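Local coordinates for protein HTLV-2 integrase catalytic core domain (PDB 6QBT) that forms the catalytic core of a retroviral integrase, the enzyme that joins viral DNA to host DNA, and carries a magnesium ion in its active site, at residues Gln78-Gln81 / Glu82-Ser86; Val105-Thr108 / Asn109-Lys113; Ala135-Thr138 / Leu139-Asn143. One frame throughout, in Å; residues are numbered along the deposited sequence.

Contact 1: Gln78-Gln81 / Glu82-Ser86; sequences QEFQ and EFCTS
Four backbone bonds join Gln-78, Glu-79, Phe-80 and Gln-81 to the residues four places later, Glu-82 to Thr-85, in regular alpha-helical geometry; the bond from Cys-84 N to Phe-80 O is the straightest of them, at 168°. On the exposed side Gln-78 and Glu-82, one turn apart, add a side-chain bond to the backbone one. Gln-78 NE2 gives a hydrogen to Glu-82 OE2 at 3.1 Å. The oxygen lies close to the amide plane of Gln-78, whereas the N-H meets the syn side of the carboxylate, 33° out of its plane, the two flat groups standing almost perpendicular. Both chains are extended beyond CG, a reach that suits long polar residues to a surface i to i+4 pair.

The buried side is sulfur against ring. Cys-84 SG lies over one face of Phe-80, 4.0 Å from the ring centroid, and its nearest ring atom is Phe-80 CE2 at 3.5 Å. Phe-80 CG stands anti to the backbone N (chi1 -168°), and this turns a ring face to Cys-84 SG one turn on. A small, polarisable thiol fits this place, where the two side chains share one buried face.

Near the end of the helix, hydroxyls turn back on the backbone. Thr-85 OG1 donates to Gln-81 O at 2.6 Å from above the carbonyl plane, so that this oxygen, which also accepts from Thr-85 N, is gripped twice. Ser-86 OG and N likewise both bind Glu-82 O, from opposite faces of its plane.

Phe-80 and Cys-84 both rest on Ile-67 of strand 66-68, and His-91 meets the Phe-80 ring edge-to-face. Phe-83 packs against Ile-51 and Leu-55 of helix 47-61 and also touches Leu-142 of the second subunit.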
loop_
_atom_site.group_PDB
_atom_site.type_symbol
_atom_site.label_atom_id
_atom_site.label_comp_id
_atom_site.label_asym_id
_atom_site.label_seq_id
_atom_site.Cartn_x
_atom_site.Cartn_y
_atom_site.Cartn_z
ATOM N N GLN A 78 -5.546 -27.029 10.974
ATOM C CA GLN A 78 -6.950 -26.729 11.137
ATOM C C GLN A 78 -7.221 -25.236 10.980
ATOM O O GLN A 78 -8.275 -24.873 10.468
ATOM C CB GLN A 78 -7.459 -27.234 12.481
ATOM C CG GLN A 78 -8.970 -27.340 12.548
ATOM C CD GLN A 78 -9.444 -28.089 13.780
ATOM O OE1 GLN A 78 -8.770 -29.002 14.268
ATOM N NE2 GLN A 78 -10.612 -27.707 14.296
ATOM N N GLU A 79 -6.262 -24.397 11.387
ATOM C CA GLU A 79 -6.365 -22.936 11.254
ATOM C C GLU A 79 -6.427 -22.513 9.784
ATOM O O GLU A 79 -7.291 -21.724 9.416
ATOM C CB GLU A 79 -5.194 -22.196 11.930
ATOM C CG GLU A 79 -5.221 -22.196 13.453
ATOM C CD GLU A 79 -4.711 -23.485 14.094
ATOM O OE1 GLU A 79 -4.497 -24.502 13.380
ATOM O OE2 GLU A 79 -4.523 -23.477 15.331
ATOM N N PHE A 80 -5.516 -23.031 8.958
ATOM C CA PHE A 80 -5.519 -22.696 7.515
ATOM C C PHE A 80 -6.732 -23.291 6.776
ATOM O O PHE A 80 -7.312 -22.608 5.936
ATOM C CB PHE A 80 -4.200 -23.086 6.830
ATOM C CG PHE A 80 -4.029 -22.517 5.437
ATOM C CD1 PHE A 80 -3.562 -21.225 5.246
ATOM C CD2 PHE A 80 -4.317 -23.290 4.310
ATOM C CE1 PHE A 80 -3.384 -20.703 3.957
ATOM C CE2 PHE A 80 -4.162 -22.771 3.027
ATOM C CZ PHE A 80 -3.688 -21.472 2.846
ATOM N N GLN A 81 -7.151 -24.522 7.095
ATOM C CA GLN A 81 -8.359 -25.056 6.459
ATOM C C GLN A 81 -9.599 -24.257 6.866
ATOM O O GLN A 81 -10.454 -23.974 6.035
ATOM C CB GLN A 81 -8.584 -26.546 6.757
ATOM C CG GLN A 81 -7.455 -27.504 6.353
ATOM C CD GLN A 81 -7.002 -27.413 4.895
ATOM O OE1 GLN A 81 -7.796 -27.186 3.972
ATOM N NE2 GLN A 81 -5.704 -27.614 4.685
ATOM N N GLU A 82 -9.704 -23.886 8.135
ATOM C CA GLU A 82 -10.852 -23.078 8.578
ATOM C C GLU A 82 -10.904 -21.720 7.871
ATOM O O GLU A 82 -11.972 -21.255 7.497
ATOM C CB GLU A 82 -10.849 -22.889 10.097
ATOM C CG GLU A 82 -11.413 -24.090 10.839
ATOM C CD GLU A 82 -11.204 -24.043 12.353
ATOM O OE1 GLU A 82 -10.716 -23.017 12.876
ATOM O OE2 GLU A 82 -11.519 -25.045 13.026
ATOM N N PHE A 83 -9.735 -21.104 7.688
ATOM C CA PHE A 83 -9.618 -19.840 6.988
ATOM C C PHE A 83 -10.143 -20.000 5.566
ATOM O O PHE A 83 -11.026 -19.270 5.135
ATOM C CB PHE A 83 -8.157 -19.356 7.026
ATOM C CG PHE A 83 -7.933 -18.048 6.332
ATOM C CD1 PHE A 83 -7.708 -18.004 4.950
ATOM C CD2 PHE A 83 -7.936 -16.851 7.050
ATOM C CE1 PHE A 83 -7.506 -16.786 4.310
ATOM C CE2 PHE A 83 -7.723 -15.636 6.409
ATOM C CZ PHE A 83 -7.517 -15.602 5.040
ATOM N N CYS A 84 -9.646 -20.999 4.864
ATOM C CA CYS A 84 -10.074 -21.223 3.469
ATOM C C CYS A 84 -11.558 -21.560 3.343
ATOM O O CYS A 84 -12.240 -21.044 2.460
ATOM C CB CYS A 84 -9.198 -22.292 2.800
ATOM S SG CYS A 84 -7.509 -21.703 2.537
ATOM N N THR A 85 -12.059 -22.387 4.251
ATOM C CA THR A 85 -13.456 -22.761 4.250
ATOM C C THR A 85 -14.363 -21.554 4.509
ATOM O O THR A 85 -15.356 -21.347 3.797
ATOM C CB THR A 85 -13.757 -23.842 5.322
ATOM O OG1 THR A 85 -12.789 -24.890 5.258
ATOM C CG2 THR A 85 -15.119 -24.447 5.094
ATOM N N SER A 86 -14.033 -20.787 5.543
ATOM C CA SER A 86 -14.815 -19.607 5.952
ATOM C C SER A 86 -14.920 -18.555 4.865
ATOM O O SER A 86 -15.936 -17.882 4.734
ATOM C CB SER A 86 -14.141 -18.932 7.144
ATOM O OG SER A 86 -13.968 -19.845 8.202
#

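Contact 2: Val105-Thr108 / Asn109-Lys113; sequences VERT and NGIIK
Asn-109 bends back over the carbonyl of Val-105, one turn earlier in the helix. Its backbone N donates to Val-105 O at 2.6 Å, a short bond that is nearly straight. The side chain, with CG beside the backbone N (chi1 -69°), packs its amide carbon on the same oxygen at 3.2 Å, but makes no hydrogen bond to it. The amide crosses the valine obliquely, with Asn-109 OD1 3.8 Å from Val-105 CG1 and ND2 hardly farther. A compact amide suits this partly exposed place, its short chain keeping the polar end close to the helix backbone.

Gly-110 takes part through its backbone alone, its N donating to Glu-106 O; glycine adds no side chain to the contact.

The segment belongs to helix 104-122 of the RNase H-like integrase fold, which packs against the central mixed sheet. Val-105 touches Asp-13, one of the two residues that hold the magnesium ion, and Val-30 meets both Val-105 and Thr-108, while Asn-109 rests on Thr-15 and Val-28.

Ile-111 lies side by side with the start of the Arg-107 chain, its CD1 4.1 Å from Arg-107 CG. Here the aliphatic part of arginine serves as a hydrocarbon partner for a partly exposed isoleucine.

Ile-112 runs alongside Thr-108 and points the same way. Its CG1 sits 3.2 Å from Thr-108 O and 4.2 Å from Thr-108 CG2. Threonine suits this buried spot because its two branches divide the work: CG2, anti to the backbone N, presents a methyl to the isoleucine, while OG1 is satisfied by Leu-104 O.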
loop_
_atom_site.group_PDB
_atom_site.type_symbol
_atom_site.label_atom_id
_atom_site.label_comp_id
_atom_site.label_asym_id
_atom_site.label_seq_id
_atom_site.Cartn_x
_atom_site.Cartn_y
_atom_site.Cartn_z
ATOM N N VAL A 105 6.552 -22.266 -9.112
ATOM C CA VAL A 105 6.968 -21.708 -7.842
ATOM C C VAL A 105 8.492 -21.721 -7.784
ATOM O O VAL A 105 9.077 -20.680 -7.462
ATOM C CB VAL A 105 6.360 -22.420 -6.625
ATOM C CG1 VAL A 105 6.769 -21.688 -5.348
ATOM C CG2 VAL A 105 4.844 -22.453 -6.742
ATOM N N GLU A 106 9.107 -22.863 -8.129
ATOM C CA GLU A 106 10.579 -23.017 -8.137
ATOM C C GLU A 106 11.272 -21.975 -9.002
ATOM O O GLU A 106 12.263 -21.379 -8.611
ATOM C CB GLU A 106 11.008 -24.398 -8.637
ATOM C CG GLU A 106 10.957 -25.505 -7.597
ATOM C CD GLU A 106 11.667 -26.770 -8.052
ATOM O OE1 GLU A 106 11.640 -27.088 -9.279
ATOM O OE2 GLU A 106 12.251 -27.451 -7.174
ATOM N N ARG A 107 10.737 -21.787 -10.191
ATOM C CA ARG A 107 11.260 -20.851 -11.123
ATOM C C ARG A 107 11.046 -19.443 -10.541
ATOM O O ARG A 107 11.977 -18.628 -10.586
ATOM C CB ARG A 107 10.585 -21.064 -12.469
ATOM C CG ARG A 107 11.024 -20.118 -13.562
ATOM C CD ARG A 107 10.449 -20.464 -14.943
ATOM N NE ARG A 107 8.979 -20.519 -14.950
ATOM C CZ ARG A 107 8.245 -21.637 -14.861
ATOM N NH1 ARG A 107 8.810 -22.855 -14.758
ATOM N NH2 ARG A 107 6.916 -21.536 -14.871
ATOM N N THR A 108 9.868 -19.165 -9.962
ATOM C CA THR A 108 9.633 -17.884 -9.319
ATOM C C THR A 108 10.553 -17.649 -8.082
ATOM O O THR A 108 11.112 -16.566 -7.925
ATOM C CB THR A 108 8.155 -17.696 -8.911
ATOM O OG1 THR A 108 7.327 -17.791 -10.075
ATOM C CG2 THR A 108 7.953 -16.313 -8.275
ATOM N N ASN A 109 10.724 -18.665 -7.240
ATOM C CA ASN A 109 11.715 -18.627 -6.156
ATOM C C ASN A 109 13.068 -18.182 -6.656
ATOM O O ASN A 109 13.673 -17.281 -6.073
ATOM C CB ASN A 109 11.896 -19.992 -5.504
ATOM C CG ASN A 109 10.676 -20.440 -4.703
ATOM O OD1 ASN A 109 9.784 -19.647 -4.387
ATOM N ND2 ASN A 109 10.648 -21.719 -4.352
ATOM N N GLY A 110 13.524 -18.805 -7.738
ATOM C CA GLY A 110 14.850 -18.541 -8.298
ATOM C C GLY A 110 14.973 -17.117 -8.801
ATOM O O GLY A 110 15.989 -16.468 -8.606
ATOM N N ILE A 111 13.921 -16.606 -9.421
ATOM C CA ILE A 111 13.969 -15.244 -9.936
ATOM C C ILE A 111 13.976 -14.246 -8.749
ATOM O O ILE A 111 14.775 -13.269 -8.720
ATOM C CB ILE A 111 12.807 -14.982 -10.924
ATOM C CG1 ILE A 111 12.954 -15.903 -12.146
ATOM C CG2 ILE A 111 12.775 -13.514 -11.357
ATOM C CD1 ILE A 111 11.658 -16.153 -12.874
ATOM N N ILE A 112 13.119 -14.524 -7.762
ATOM C CA ILE A 112 13.100 -13.740 -6.527
ATOM C C ILE A 112 14.485 -13.714 -5.881
ATOM O O ILE A 112 15.011 -12.627 -5.638
ATOM C CB ILE A 112 12.045 -14.249 -5.528
ATOM C CG1 ILE A 112 10.645 -13.966 -6.065
ATOM C CG2 ILE A 112 12.225 -13.585 -4.163
ATOM C CD1 ILE A 112 10.340 -12.477 -6.224
ATOM N N LYS A 113 15.083 -14.892 -5.666
ATOM C CA LYS A 113 16.372 -14.965 -5.005
ATOM C C LYS A 113 17.477 -14.249 -5.769
ATOM O O LYS A 113 18.313 -13.602 -5.148
ATOM C CB LYS A 113 16.763 -16.409 -4.668
ATOM C CG LYS A 113 15.871 -17.003 -3.585
ATOM C CD LYS A 113 16.266 -18.420 -3.201
ATOM C CE LYS A 113 15.202 -18.987 -2.252
ATOM N NZ LYS A 113 15.402 -20.411 -1.850
#

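Contact 3: Ala135-Thr138 / Leu139-Asn143; sequences ALWT and LNQLN
Ala-135, Leu-136 and Trp-137 accept ordinary helical bonds from the backbone N atoms of Leu-139, Asn-140 and Gln-141; the next carbonyl keeps its i+4 bond and adds an i+5 one. Thr-138 O thus takes two donors, Leu-142 N at 3.0 Å and Asn-143 N at 3.1 Å. The second bond, which makes a wider pi-type turn, is the straighter of the two, with an N-H...O angle of 158°. Two N-H groups therefore share one carbonyl oxygen where the regular spacing widens.

Among the polar side chains, Gln-141 runs beside Trp-137 and points the same way. Its OE1 stands at the indole's edge near the ring plane, 3.1 Å from Trp-137 CE3, with the amide turned 70° from the ring. An amide oxygen suits the weakly positive rim of an aromatic ring; CG beside the backbone N (chi1 -81°) and an extended chain beyond it bring OE1 to that rim. Asn-140 crosses Leu-136 at an angle and brings ND2 to 3.5 Å from Leu-136 CD1, a methyl beside an amide nitrogen. These polar ends have their partners farther off: Gln-141 NE2 bonds to Ile-58 O of the third subunit, Asn-140 ND2 to Val-37 O, and Thr-138 OG1 to Tyr-119 OH and Lys-134 O.

Apolar contact is lighter. Thr-138 CG2 reaches Leu-142 CB at 4.1 Å, the methyl branch of threonine serving as the hydrocarbon partner while its hydroxyl is engaged elsewhere.

A pi-type turn thus lies in the last part of helix 128-142 of the RNase H-like integrase core, where Trp-137, Thr-138, Gln-141 and Leu-142 meet the third subunit of the trimer.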
loop_
_atom_site.group_PDB
_atom_site.type_symbol
_atom_site.label_atom_id
_atom_site.label_comp_id
_atom_site.label_asym_id
_atom_site.label_seq_id
_atom_site.Cartn_x
_atom_site.Cartn_y
_atom_site.Cartn_z
ATOM N N ALA A 135 12.868 -6.499 -4.636
ATOM C CA ALA A 135 12.778 -7.699 -5.485
ATOM C C ALA A 135 11.344 -7.942 -5.921
ATOM O O ALA A 135 11.081 -8.122 -7.118
ATOM C CB ALA A 135 13.342 -8.932 -4.786
ATOM N N LEU A 136 10.439 -7.922 -4.946
ATOM C CA LEU A 136 9.015 -8.149 -5.187
ATOM C C LEU A 136 8.393 -7.175 -6.223
ATOM O O LEU A 136 7.791 -7.585 -7.232
ATOM C CB LEU A 136 8.268 -8.109 -3.847
ATOM C CG LEU A 136 6.743 -8.044 -3.834
ATOM C CD1 LEU A 136 6.216 -9.283 -4.518
ATOM C CD2 LEU A 136 6.193 -7.887 -2.415
ATOM N N TRP A 137 8.570 -5.887 -5.983
ATOM C CA TRP A 137 8.010 -4.877 -6.868
ATOM C C TRP A 137 8.698 -4.850 -8.235
ATOM O O TRP A 137 8.028 -4.672 -9.269
ATOM C CB TRP A 137 8.009 -3.503 -6.190
ATOM C CG TRP A 137 6.954 -3.446 -5.155
ATOM C CD1 TRP A 137 7.083 -3.731 -3.833
ATOM C CD2 TRP A 137 5.592 -3.118 -5.364
ATOM N NE1 TRP A 137 5.872 -3.578 -3.189
ATOM C CE2 TRP A 137 4.932 -3.221 -4.112
ATOM C CE3 TRP A 137 4.856 -2.753 -6.487
ATOM C CZ2 TRP A 137 3.569 -2.965 -3.954
ATOM C CZ3 TRP A 137 3.516 -2.502 -6.347
ATOM C CH2 TRP A 137 2.880 -2.599 -5.075
ATOM N N THR A 138 10.007 -5.053 -8.248
ATOM C CA THR A 138 10.748 -5.147 -9.494
ATOM C C THR A 138 10.214 -6.308 -10.352
ATOM O O THR A 138 9.965 -6.136 -11.553
ATOM C CB THR A 138 12.274 -5.307 -9.257
ATOM O OG1 THR A 138 12.796 -4.138 -8.597
ATOM C CG2 THR A 138 13.033 -5.493 -10.596
ATOM N N LEU A 139 10.036 -7.484 -9.763
ATOM C CA LEU A 139 9.573 -8.612 -10.554
ATOM C C LEU A 139 8.151 -8.382 -11.120
ATOM O O LEU A 139 7.908 -8.660 -12.301
ATOM C CB LEU A 139 9.623 -9.900 -9.733
ATOM C CG LEU A 139 9.183 -11.202 -10.433
ATOM C CD1 LEU A 139 9.995 -11.486 -11.689
ATOM C CD2 LEU A 139 9.310 -12.350 -9.457
ATOM N N ASN A 140 7.234 -7.883 -10.292
ATOM C CA ASN A 140 5.833 -7.701 -10.716
ATOM C C ASN A 140 5.679 -6.563 -11.709
ATOM O O ASN A 140 4.993 -6.730 -12.724
ATOM C CB ASN A 140 4.872 -7.495 -9.537
ATOM C CG ASN A 140 4.550 -8.788 -8.799
ATOM O OD1 ASN A 140 4.409 -9.866 -9.409
ATOM N ND2 ASN A 140 4.385 -8.693 -7.477
ATOM N N GLN A 141 6.347 -5.435 -11.459
ATOM C CA GLN A 141 6.063 -4.207 -12.212
ATOM C C GLN A 141 7.043 -3.791 -13.263
ATOM O O GLN A 141 6.654 -3.049 -14.189
ATOM C CB GLN A 141 5.926 -3.024 -11.268
ATOM C CG GLN A 141 4.579 -2.935 -10.614
ATOM C CD GLN A 141 4.411 -1.561 -10.019
ATOM O OE1 GLN A 141 5.190 -1.172 -9.131
ATOM N NE2 GLN A 141 3.451 -0.777 -10.567
ATOM N N LEU A 142 8.302 -4.196 -13.104
ATOM C CA LEU A 142 9.352 -3.766 -14.007
ATOM C C LEU A 142 9.661 -4.802 -15.088
ATOM O O LEU A 142 9.790 -4.483 -16.283
ATOM C CB LEU A 142 10.628 -3.404 -13.228
ATOM C CG LEU A 142 10.669 -2.020 -12.576
ATOM C CD1 LEU A 142 10.678 -0.901 -13.580
ATOM C CD2 LEU A 142 9.504 -1.849 -11.611
ATOM N N ASN A 143 9.796 -6.038 -14.654
ATOM C CA ASN A 143 10.159 -7.135 -15.535
ATOM C C ASN A 143 9.141 -7.349 -16.682
ATOM O O ASN A 143 7.935 -7.570 -16.438
ATOM C CB ASN A 143 10.273 -8.386 -14.686
ATOM C CG ASN A 143 11.131 -9.405 -15.311
ATOM O OD1 ASN A 143 12.304 -9.525 -14.956
ATOM N ND2 ASN A 143 10.580 -10.133 -16.286
#

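In the fold
Contacts 2 and 3 sit on consecutive helices, 104-122 and 128-142, which pack together where Ile-111 and Ile-112 meet Leu-139. Contact 1 lies on the other side of the chain's centre, its nearest atoms about 13 Å from contact 2 and about 17 Å from contact 3. Contact 3 is mostly buried, partly beneath another subunit, and its amides find partners beyond the helix. Contacts 1 and 2 are mixed. In contact 1 an exposed amide-carboxylate pair backs a buried sulfur-ring pair, whereas contact 2 has light aliphatic touches beside backbone bonds, with its Val-105 end near the magnesium ion. Helices 78-86 and 128-142 both also reach neighbouring subunits; contact 2 touches none.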